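Tetratricopeptide repeat protein (Parabacteroides merdae ATCC 43184, PDB 4R7S) is of unknown function but belongs to the tetratricopeptide repeat family, whose helical superhelices commonly act as scaffolds for protein-protein interactions. Local coordinates at residues L152-G157 with Y187-K192; I178-R183 with I200-T205; K219-Q224 with A231-K236. All coordinates share one frame; numbering follows the deposited sequence.

Interaction 1 of 3, residues L152-G157 with Y187-K192; sequences LEKMRG and YFMMGK. With EDO (1,2-ethanediol), chain D.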
loop_
_atom_site.group_PDB
_atom_site.type_symbol
_atom_site.label_atom_id
_atom_site.label_comp_id
_atom_site.label_asym_id
_atom_site.label_seq_id
_atom_site.Cartn_x
_atom_site.Cartn_y
_atom_site.Cartn_z
ATOM N N LEU A 152 -8.805 -10.845 -5.175
ATOM C CA LEU A 152 -10.263 -10.686 -5.279
ATOM C C LEU A 152 -11.005 -12.036 -5.199
ATOM O O LEU A 152 -11.944 -12.179 -4.412
ATOM C CB LEU A 152 -10.570 -10.007 -6.623
ATOM C CG LEU A 152 -12.009 -9.967 -7.071
ATOM C CD1 LEU A 152 -12.806 -9.081 -6.173
ATOM C CD2 LEU A 152 -12.108 -9.446 -8.453
ATOM N N GLU A 153 -10.575 -13.011 -6.017
ATOM C CA GLU A 153 -11.173 -14.345 -6.108
ATOM C C GLU A 153 -11.065 -15.086 -4.813
ATOM O O GLU A 153 -12.042 -15.712 -4.397
ATOM C CB GLU A 153 -10.561 -15.155 -7.251
ATOM C CG GLU A 153 -10.983 -14.674 -8.634
ATOM C CD GLU A 153 -12.458 -14.553 -8.994
ATOM O OE1 GLU A 153 -13.334 -14.838 -8.146
ATOM O OE2 GLU A 153 -12.735 -14.170 -10.153
ATOM N N LYS A 154 -9.900 -15.000 -4.156
ATOM C CA LYS A 154 -9.671 -15.572 -2.834
ATOM C C LYS A 154 -10.676 -14.953 -1.815
ATOM O O LYS A 154 -11.348 -15.685 -1.101
ATOM C CB LYS A 154 -8.220 -15.288 -2.413
ATOM C CG LYS A 154 -7.958 -15.537 -0.922
ATOM C CD LYS A 154 -6.566 -15.120 -0.490
ATOM C CE LYS A 154 -6.507 -13.680 -0.046
ATOM N NZ LYS A 154 -5.100 -13.284 0.160
HETATM N N MSE A 155 -10.798 -13.616 -1.771
HETATM C CA MSE A 155 -11.710 -12.946 -0.820
HETATM C C MSE A 155 -13.202 -13.267 -1.083
HETATM O O MSE A 155 -14.010 -13.254 -0.145
HETATM C CB MSE A 155 -11.481 -11.441 -0.820
HETATM C CG MSE A 155 -10.068 -11.034 -0.373
HETATM SE SE MSE A 155 -9.423 -11.756 1.337
HETATM C CE MSE A 155 -11.042 -11.390 2.478
ATOM N N ARG A 156 -13.553 -13.555 -2.352
ATOM C CA ARG A 156 -14.888 -13.958 -2.811
ATOM C C ARG A 156 -15.220 -15.421 -2.461
ATOM O O ARG A 156 -16.372 -15.835 -2.562
ATOM C CB ARG A 156 -14.916 -13.859 -4.330
ATOM C CG ARG A 156 -15.327 -12.565 -4.855
ATOM C CD ARG A 156 -16.224 -12.813 -6.020
ATOM N NE ARG A 156 -15.476 -12.885 -7.262
ATOM C CZ ARG A 156 -15.599 -12.010 -8.242
ATOM N NH1 ARG A 156 -16.434 -10.982 -8.122
ATOM N NH2 ARG A 156 -14.893 -12.155 -9.359
ATOM N N GLY A 157 -14.196 -16.207 -2.171
ATOM C CA GLY A 157 -14.330 -17.637 -1.914
ATOM C C GLY A 157 -14.158 -18.490 -3.165
ATOM O O GLY A 157 -14.432 -19.691 -3.110
ATOM N N TYR A 187 -3.813 -20.691 0.379
ATOM C CA TYR A 187 -3.850 -22.063 0.872
ATOM C C TYR A 187 -4.300 -22.113 2.339
ATOM O O TYR A 187 -5.115 -22.967 2.693
ATOM C CB TYR A 187 -2.508 -22.751 0.672
ATOM C CG TYR A 187 -2.213 -23.106 -0.774
ATOM C CD1 TYR A 187 -3.226 -23.549 -1.626
ATOM C CD2 TYR A 187 -0.908 -23.099 -1.260
ATOM C CE1 TYR A 187 -2.952 -23.925 -2.947
ATOM C CE2 TYR A 187 -0.620 -23.480 -2.576
ATOM C CZ TYR A 187 -1.647 -23.880 -3.419
ATOM O OH TYR A 187 -1.366 -24.260 -4.710
ATOM N N PHE A 188 -3.858 -21.150 3.154
ATOM C CA PHE A 188 -4.276 -21.100 4.550
ATOM C C PHE A 188 -5.771 -20.833 4.621
ATOM O O PHE A 188 -6.469 -21.554 5.331
ATOM C CB PHE A 188 -3.492 -20.056 5.333
ATOM C CG PHE A 188 -4.003 -19.812 6.734
ATOM C CD1 PHE A 188 -3.689 -20.682 7.766
ATOM C CD2 PHE A 188 -4.736 -18.667 7.037
ATOM C CE1 PHE A 188 -4.119 -20.432 9.072
ATOM C CE2 PHE A 188 -5.188 -18.429 8.333
ATOM C CZ PHE A 188 -4.872 -19.311 9.345
HETATM N N MSE A 189 -6.276 -19.842 3.850
HETATM C CA MSE A 189 -7.709 -19.544 3.842
HETATM C C MSE A 189 -8.542 -20.712 3.311
HETATM O O MSE A 189 -9.749 -20.741 3.520
HETATM C CB MSE A 189 -8.009 -18.300 3.028
HETATM C CG MSE A 189 -7.568 -17.038 3.709
HETATM SE SE MSE A 189 -8.124 -15.469 2.699
HETATM C CE MSE A 189 -10.162 -15.630 2.923
HETATM N N MSE A 190 -7.906 -21.648 2.619
HETATM C CA MSE A 190 -8.551 -22.824 2.043
HETATM C C MSE A 190 -8.569 -24.010 3.010
HETATM O O MSE A 190 -9.197 -25.024 2.690
HETATM C CB MSE A 190 -7.809 -23.258 0.752
HETATM C CG MSE A 190 -8.151 -22.436 -0.450
HETATM SE SE MSE A 190 -7.158 -23.065 -1.994
HETATM C CE MSE A 190 -8.348 -24.587 -2.489
ATOM N N GLY A 191 -7.823 -23.904 4.121
ATOM C CA GLY A 191 -7.651 -24.951 5.129
ATOM C C GLY A 191 -6.523 -25.902 4.779
ATOM O O GLY A 191 -6.334 -26.920 5.446
ATOM N N LYS A 192 -5.771 -25.590 3.718
ATOM C CA LYS A 192 -4.665 -26.385 3.204
ATOM C C LYS A 192 -3.347 -25.928 3.843
ATOM O O LYS A 192 -2.439 -25.408 3.172
ATOM C CB LYS A 192 -4.618 -26.288 1.675
ATOM C CG LYS A 192 -5.817 -26.925 0.963
ATOM C CD LYS A 192 -5.463 -27.166 -0.530
ATOM C CE LYS A 192 -6.563 -27.824 -1.342
ATOM N NZ LYS A 192 -6.792 -29.256 -0.977
HETATM C C1 EDO D . -3.763 -9.961 0.645
HETATM O O1 EDO D . -5.185 -10.008 0.641
HETATM C C2 EDO D . -3.207 -9.064 -0.512
HETATM O O2 EDO D . -3.584 -7.695 -0.395
#

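Interaction 2 of 3, residues I178-R183 with I200-T205; sequences ILYEGR and IEKVFT. With EDO (1,2-ethanediol), chain G.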
loop_
_atom_site.group_PDB
_atom_site.type_symbol
_atom_site.label_atom_id
_atom_site.label_comp_id
_atom_site.label_asym_id
_atom_site.label_seq_id
_atom_site.Cartn_x
_atom_site.Cartn_y
_atom_site.Cartn_z
ATOM N N ILE A 178 7.352 -12.918 -3.569
ATOM C CA ILE A 178 6.146 -12.312 -2.980
ATOM C C ILE A 178 4.839 -12.965 -3.506
ATOM O O ILE A 178 3.769 -12.824 -2.898
ATOM C CB ILE A 178 6.166 -10.765 -3.181
ATOM C CG1 ILE A 178 5.436 -10.028 -2.060
ATOM C CG2 ILE A 178 5.699 -10.322 -4.562
ATOM C CD1 ILE A 178 6.100 -10.158 -0.640
ATOM N N LEU A 179 4.939 -13.677 -4.630
ATOM C CA LEU A 179 3.806 -14.403 -5.191
ATOM C C LEU A 179 3.510 -15.645 -4.338
ATOM O O LEU A 179 2.351 -16.007 -4.170
ATOM C CB LEU A 179 4.076 -14.804 -6.648
ATOM C CG LEU A 179 4.255 -13.690 -7.674
ATOM C CD1 LEU A 179 4.711 -14.267 -8.997
ATOM C CD2 LEU A 179 2.971 -12.894 -7.862
ATOM N N TYR A 180 4.561 -16.279 -3.791
ATOM C CA TYR A 180 4.443 -17.467 -2.942
ATOM C C TYR A 180 3.774 -17.107 -1.619
ATOM O O TYR A 180 3.085 -17.937 -1.041
ATOM C CB TYR A 180 5.809 -18.104 -2.694
ATOM C CG TYR A 180 6.429 -18.761 -3.902
ATOM C CD1 TYR A 180 7.174 -18.022 -4.815
ATOM C CD2 TYR A 180 6.335 -20.137 -4.099
ATOM C CE1 TYR A 180 7.773 -18.623 -5.924
ATOM C CE2 TYR A 180 6.944 -20.755 -5.195
ATOM C CZ TYR A 180 7.657 -19.991 -6.110
ATOM O OH TYR A 180 8.255 -20.573 -7.209
ATOM N N GLU A 181 3.949 -15.859 -1.174
ATOM C CA GLU A 181 3.339 -15.286 0.032
ATOM C C GLU A 181 1.824 -15.126 -0.165
ATOM O O GLU A 181 1.047 -15.383 0.765
ATOM C CB GLU A 181 3.982 -13.936 0.389
ATOM C CG GLU A 181 5.413 -14.062 0.906
ATOM C CD GLU A 181 5.893 -12.984 1.864
ATOM O OE1 GLU A 181 5.076 -12.112 2.248
ATOM O OE2 GLU A 181 7.086 -13.022 2.247
ATOM N N GLY A 182 1.430 -14.731 -1.368
ATOM C CA GLY A 182 0.028 -14.582 -1.748
ATOM C C GLY A 182 -0.642 -15.940 -1.874
ATOM O O GLY A 182 -1.721 -16.164 -1.322
ATOM N N ARG A 183 0.035 -16.877 -2.560
ATOM C CA ARG A 183 -0.474 -18.232 -2.730
ATOM C C ARG A 183 -0.569 -18.942 -1.381
ATOM O O ARG A 183 -1.574 -19.629 -1.153
ATOM C CB ARG A 183 0.370 -19.055 -3.727
ATOM C CG ARG A 183 -0.351 -20.327 -4.140
ATOM C CD ARG A 183 0.300 -21.021 -5.309
ATOM N NE ARG A 183 1.572 -21.594 -4.911
ATOM C CZ ARG A 183 2.400 -22.199 -5.745
ATOM N NH1 ARG A 183 2.079 -22.332 -7.024
ATOM N NH2 ARG A 183 3.547 -22.695 -5.306
ATOM N N ILE A 200 5.499 -21.338 2.209
ATOM C CA ILE A 200 6.144 -20.532 3.246
ATOM C C ILE A 200 7.635 -20.921 3.387
ATOM O O ILE A 200 8.499 -20.048 3.435
ATOM C CB ILE A 200 5.363 -20.651 4.567
ATOM C CG1 ILE A 200 4.020 -19.880 4.455
ATOM C CG2 ILE A 200 6.187 -20.151 5.786
ATOM C CD1 ILE A 200 3.044 -20.079 5.628
ATOM N N GLU A 201 7.923 -22.222 3.382
ATOM C CA GLU A 201 9.264 -22.800 3.487
ATOM C C GLU A 201 10.148 -22.333 2.333
ATOM O O GLU A 201 11.349 -22.133 2.524
ATOM C CB GLU A 201 9.164 -24.341 3.497
ATOM C CG GLU A 201 10.483 -25.091 3.685
ATOM C CD GLU A 201 11.266 -24.805 4.957
ATOM O OE1 GLU A 201 10.644 -24.618 6.030
ATOM O OE2 GLU A 201 12.516 -24.784 4.877
ATOM N N LYS A 202 9.550 -22.172 1.140
ATOM C CA LYS A 202 10.264 -21.747 -0.054
ATOM C C LYS A 202 10.780 -20.317 0.122
ATOM O O LYS A 202 11.934 -20.052 -0.182
ATOM C CB LYS A 202 9.373 -21.885 -1.313
ATOM C CG LYS A 202 10.145 -21.702 -2.619
ATOM C CD LYS A 202 9.787 -22.744 -3.667
ATOM C CE LYS A 202 10.713 -22.678 -4.870
ATOM N NZ LYS A 202 12.106 -23.129 -4.562
ATOM N N VAL A 203 9.945 -19.420 0.642
ATOM C CA VAL A 203 10.273 -18.012 0.845
ATOM C C VAL A 203 11.348 -17.879 1.930
ATOM O O VAL A 203 12.298 -17.108 1.776
ATOM C CB VAL A 203 9.015 -17.195 1.211
ATOM C CG1 VAL A 203 9.326 -15.695 1.246
ATOM C CG2 VAL A 203 7.886 -17.483 0.241
ATOM N N PHE A 204 11.180 -18.626 3.029
ATOM C CA PHE A 204 12.105 -18.601 4.147
ATOM C C PHE A 204 13.464 -19.104 3.729
ATOM O O PHE A 204 14.452 -18.538 4.174
ATOM C CB PHE A 204 11.568 -19.425 5.326
ATOM C CG PHE A 204 10.768 -18.628 6.332
ATOM C CD1 PHE A 204 9.401 -18.449 6.173
ATOM C CD2 PHE A 204 11.379 -18.084 7.459
ATOM C CE1 PHE A 204 8.664 -17.705 7.098
ATOM C CE2 PHE A 204 10.639 -17.352 8.388
ATOM C CZ PHE A 204 9.285 -17.163 8.199
ATOM N N THR A 205 13.524 -20.108 2.834
ATOM C CA THR A 205 14.789 -20.699 2.386
ATOM C C THR A 205 15.531 -19.805 1.369
ATOM O O THR A 205 16.761 -19.706 1.431
ATOM C CB THR A 205 14.531 -22.108 1.806
ATOM O OG1 THR A 205 13.719 -22.848 2.729
ATOM C CG2 THR A 205 15.826 -22.901 1.521
HETATM C C1 EDO G . 13.150 -28.600 2.918
HETATM O O1 EDO G . 12.460 -28.228 1.721
HETATM C C2 EDO G . 14.280 -27.612 3.241
HETATM O O2 EDO G . 13.845 -26.259 3.167
#

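Interaction 3 of 3, residues K219-Q224 with A231-K236; sequences KIKLAQ and ALDFKK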
loop_
_atom_site.group_PDB
_atom_site.type_symbol
_atom_site.label_atom_id
_atom_site.label_comp_id
_atom_site.label_asym_id
_atom_site.label_seq_id
_atom_site.Cartn_x
_atom_site.Cartn_y
_atom_site.Cartn_z
ATOM N N LYS A 219 0.237 -18.508 12.727
ATOM C CA LYS A 219 -1.154 -18.935 12.733
ATOM C C LYS A 219 -1.267 -20.413 12.406
ATOM O O LYS A 219 -2.107 -21.111 12.999
ATOM C CB LYS A 219 -1.963 -18.104 11.757
ATOM C CG LYS A 219 -2.445 -16.786 12.335
ATOM C CD LYS A 219 -3.501 -16.223 11.419
ATOM C CE LYS A 219 -3.746 -14.752 11.611
ATOM N NZ LYS A 219 -4.101 -14.105 10.315
ATOM N N ILE A 220 -0.393 -20.907 11.499
ATOM C CA ILE A 220 -0.377 -22.324 11.115
ATOM C C ILE A 220 0.198 -23.113 12.266
ATOM O O ILE A 220 -0.428 -24.089 12.692
ATOM C CB ILE A 220 0.362 -22.578 9.780
ATOM C CG1 ILE A 220 -0.512 -22.115 8.589
ATOM C CG2 ILE A 220 0.757 -24.049 9.644
ATOM C CD1 ILE A 220 0.273 -21.685 7.343
ATOM N N LYS A 221 1.331 -22.643 12.837
ATOM C CA LYS A 221 1.946 -23.279 14.007
ATOM C C LYS A 221 0.903 -23.396 15.126
ATOM O O LYS A 221 0.802 -24.475 15.728
ATOM C CB LYS A 221 3.183 -22.509 14.463
ATOM C CG LYS A 221 4.382 -22.815 13.594
ATOM C CD LYS A 221 5.550 -21.934 13.954
ATOM C CE LYS A 221 6.784 -22.356 13.191
ATOM N NZ LYS A 221 7.812 -21.278 13.195
ATOM N N LEU A 222 0.060 -22.339 15.334
ATOM C CA LEU A 222 -1.046 -22.378 16.290
ATOM C C LEU A 222 -1.972 -23.577 16.003
ATOM O O LEU A 222 -2.228 -24.384 16.908
ATOM C CB LEU A 222 -1.881 -21.091 16.243
ATOM C CG LEU A 222 -1.742 -20.045 17.328
ATOM C CD1 LEU A 222 -2.809 -18.979 17.143
ATOM C CD2 LEU A 222 -1.871 -20.634 18.734
ATOM N N ALA A 223 -2.447 -23.701 14.739
ATOM C CA ALA A 223 -3.339 -24.784 14.295
ATOM C C ALA A 223 -2.691 -26.169 14.468
ATOM O O ALA A 223 -3.405 -27.151 14.692
ATOM C CB ALA A 223 -3.740 -24.574 12.838
ATOM N N GLN A 224 -1.345 -26.239 14.381
ATOM C CA GLN A 224 -0.575 -27.477 14.544
ATOM C C GLN A 224 -0.301 -27.767 16.042
ATOM O O GLN A 224 0.459 -28.683 16.367
ATOM C CB GLN A 224 0.738 -27.400 13.750
ATOM C CG GLN A 224 0.545 -27.381 12.233
ATOM C CD GLN A 224 1.816 -27.079 11.453
ATOM O OE1 GLN A 224 2.809 -26.546 11.978
ATOM N NE2 GLN A 224 1.802 -27.403 10.162
ATOM N N ALA A 231 4.242 -18.256 19.029
ATOM C CA ALA A 231 4.567 -17.024 19.758
ATOM C C ALA A 231 5.888 -16.409 19.273
ATOM O O ALA A 231 5.945 -15.196 19.046
ATOM C CB ALA A 231 4.638 -17.298 21.243
ATOM N N LEU A 232 6.914 -17.263 19.031
ATOM C CA LEU A 232 8.233 -16.815 18.548
ATOM C C LEU A 232 8.083 -16.057 17.230
ATOM O O LEU A 232 8.661 -14.975 17.085
ATOM C CB LEU A 232 9.220 -17.995 18.405
ATOM C CG LEU A 232 9.599 -18.758 19.703
ATOM C CD1 LEU A 232 10.305 -20.057 19.389
ATOM C CD2 LEU A 232 10.442 -17.902 20.663
ATOM N N ASP A 233 7.224 -16.594 16.316
ATOM C CA ASP A 233 6.903 -15.987 15.030
ATOM C C ASP A 233 6.077 -14.700 15.209
ATOM O O ASP A 233 6.389 -13.692 14.558
ATOM C CB ASP A 233 6.163 -16.993 14.130
ATOM C CG ASP A 233 7.050 -17.976 13.379
ATOM O OD1 ASP A 233 8.302 -17.845 13.462
ATOM O OD2 ASP A 233 6.503 -18.859 12.700
ATOM N N PHE A 234 5.057 -14.709 16.118
ATOM C CA PHE A 234 4.261 -13.502 16.375
ATOM C C PHE A 234 5.141 -12.386 16.931
ATOM O O PHE A 234 5.023 -11.245 16.465
ATOM C CB PHE A 234 3.081 -13.784 17.314
ATOM C CG PHE A 234 2.019 -14.730 16.786
ATOM C CD1 PHE A 234 1.677 -14.741 15.431
ATOM C CD2 PHE A 234 1.338 -15.582 17.644
ATOM C CE1 PHE A 234 0.700 -15.614 14.943
ATOM C CE2 PHE A 234 0.362 -16.458 17.155
ATOM C CZ PHE A 234 0.053 -16.472 15.805
ATOM N N LYS A 235 6.081 -12.719 17.861
ATOM C CA LYS A 235 7.023 -11.732 18.411
ATOM C C LYS A 235 7.901 -11.142 17.306
ATOM O O LYS A 235 8.047 -9.918 17.221
ATOM C CB LYS A 235 7.895 -12.347 19.508
ATOM C CG LYS A 235 7.280 -12.223 20.892
ATOM C CD LYS A 235 7.628 -13.415 21.759
ATOM C CE LYS A 235 7.138 -13.266 23.187
ATOM N NZ LYS A 235 7.954 -12.298 23.978
ATOM N N LYS A 236 8.411 -12.011 16.414
ATOM C CA LYS A 236 9.243 -11.602 15.288
ATOM C C LYS A 236 8.475 -10.624 14.346
ATOM O O LYS A 236 9.038 -9.587 13.965
ATOM C CB LYS A 236 9.774 -12.830 14.531
ATOM C CG LYS A 236 10.670 -12.490 13.321
ATOM C CD LYS A 236 11.980 -11.799 13.670
ATOM C CE LYS A 236 12.632 -11.203 12.444
ATOM N NZ LYS A 236 13.904 -10.522 12.790
#

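Interaction 1 of 3, residues L152-G157 with Y187-K192
The selenium of Met189 lies against the aliphatic chain of Lys154, and this is the tight part of the contact. Three successive methylenes share the touch: Met189 SE is 3.6 Å from Lys154 CD and nearly as close to CG and CE, with the two side chains crossing at about a right angle. The bend at chi3 (89°) of Lys154 keeps CE beside the selenium as well and turns NZ toward a salt bridge with Asp185, one turn before Met189 on helix 178-189. Lys154 is buried, and its ammonium group has Asp185 as partner. The same nitrogen makes a weak hydrogen bond to an ethanediol, Lys154 NZ to O1 at 3.3 Å, probably a guest from the crystallisation liquor.

The other side is looser. Met155, solvent-exposed, starts away from helix 178-189 and curls back through bends at chi2 and chi3, which bring its SE to 4.2 Å from Met189 SE. No hydrogen bond joins the two segments, and just 130 Å² of surface is buried between them. Both helices end here: Gly157 and Gly191, each at positive phi, close them with Schellman motifs. The contact thus joins the C-terminal ends of helices 143-156 and 178-189, two helices separated in sequence by helix 159-172, as in the helix packing of tetratricopeptide repeat arrays.

Interaction 2 of 3, residues I178-R183 with I200-T205
Tyr180 and Val203 meet where helices 178-189 and 193-206 run antiparallel; over the short segments 178-183 and 200-205 the angle is 154° and the axes are 9.0 Å apart. Val203 turns both methyls to use: CG2, beside its own backbone N, abuts Tyr180 CB at 3.6 Å, while CG1, trans to that nitrogen (chi1 -173°), comes equally near Glu181 OE2. The glutamate crosses the valine at about a right angle; its carboxylate finds its polar partner elsewhere, through OE1 on Thr210.

The Tyr180 ring is covered on one face by Lys202. The lysine CG stands 4.2 Å above the ring plane, displaced toward the rim, and a bend at chi2 (136°) leads the chain on along the ring, with Lys202 CD 3.8 Å from Tyr180 CE2. Beyond it Lys202 CE passes the phenol oxygen, which is hydrogen-bonded to the carbonyl of Pro174, a bond that probably helps to hold the ring in place. Trp177 also meets this ring, and Ile170 of helix 159-172 touches the tyrosine. Antiparallel packing of consecutive helices, with side chains of one laid against the other, is characteristic of tetratricopeptide repeat folds.

Interaction 3 of 3, residues K219-Q224 with A231-K236
The ring of Phe234 points its far end at helix 211-223. At the ring edge, near its plane, sits Leu222 CD1, 4.0 Å from Phe234 CZ, and the two side chains cross at about a right angle. Lys219 approaches obliquely with its backbone: its N is 3.7 Å from Phe234 CE1, and the first methylenes of its side chain pass nearby before the chain leads away. Leu250 and Leu251 of helix 244-252 and Thr254 also touch the phenylalanine.

The second flat group is the carboxylate of Asp233, which Lys221 reaches from above its plane. Lys221 NZ donates to Asp233 OD2 over 2.8 Å in a salt bridge, and the nitrogen stands 43° out of the carboxylate plane. Lys221 and Asp233 are both buried. An extended chain beyond CG delivers the ammonium group across the gap, with Lys221 CD and CE also close to the same oxygen, each 3.5 Å from Asp233 OD2.

Helices 211-223 and 227-238 follow one another through a short turn and form an antiparallel helical hairpin, the building pattern of tetratricopeptide repeat folds; between the short segments the axes lie 9.5 Å apart at 164°. The aromatic contact and the ion pair stand next to each other in the interface, carried by the adjacent residues Phe234 and Asp233.

Arg217, one turn before Lys221 on the same helix, forms a further salt bridge to Asp233 OD2 through its NE. Two cationic groups thus converge on one carboxylate oxygen, a grouping that would probably favour the ionised aspartate and would probably offset the closeness of the two cations.

From the N terminus, interaction 1 opens first, on helix 143-156, and closes at the end of helix 178-189, bridging over helix 159-172. Interaction 2 opens at the start of that same helix 178-189, before interaction 1 has closed, and ends on helix 193-206; along the chain the two therefore cross, and their centres are about 16 Å apart. Interaction 3 comes later, in series with both, and closes the short loop between helices 211-223 and 227-238. Side chains connect the layers: Phe188 packs on Ile220 and Lys219, linking interactions 1 and 3, while Ile200 meets Ile220 between interactions 2 and 3. Together they tie successive helices of the C-terminal half into one stack.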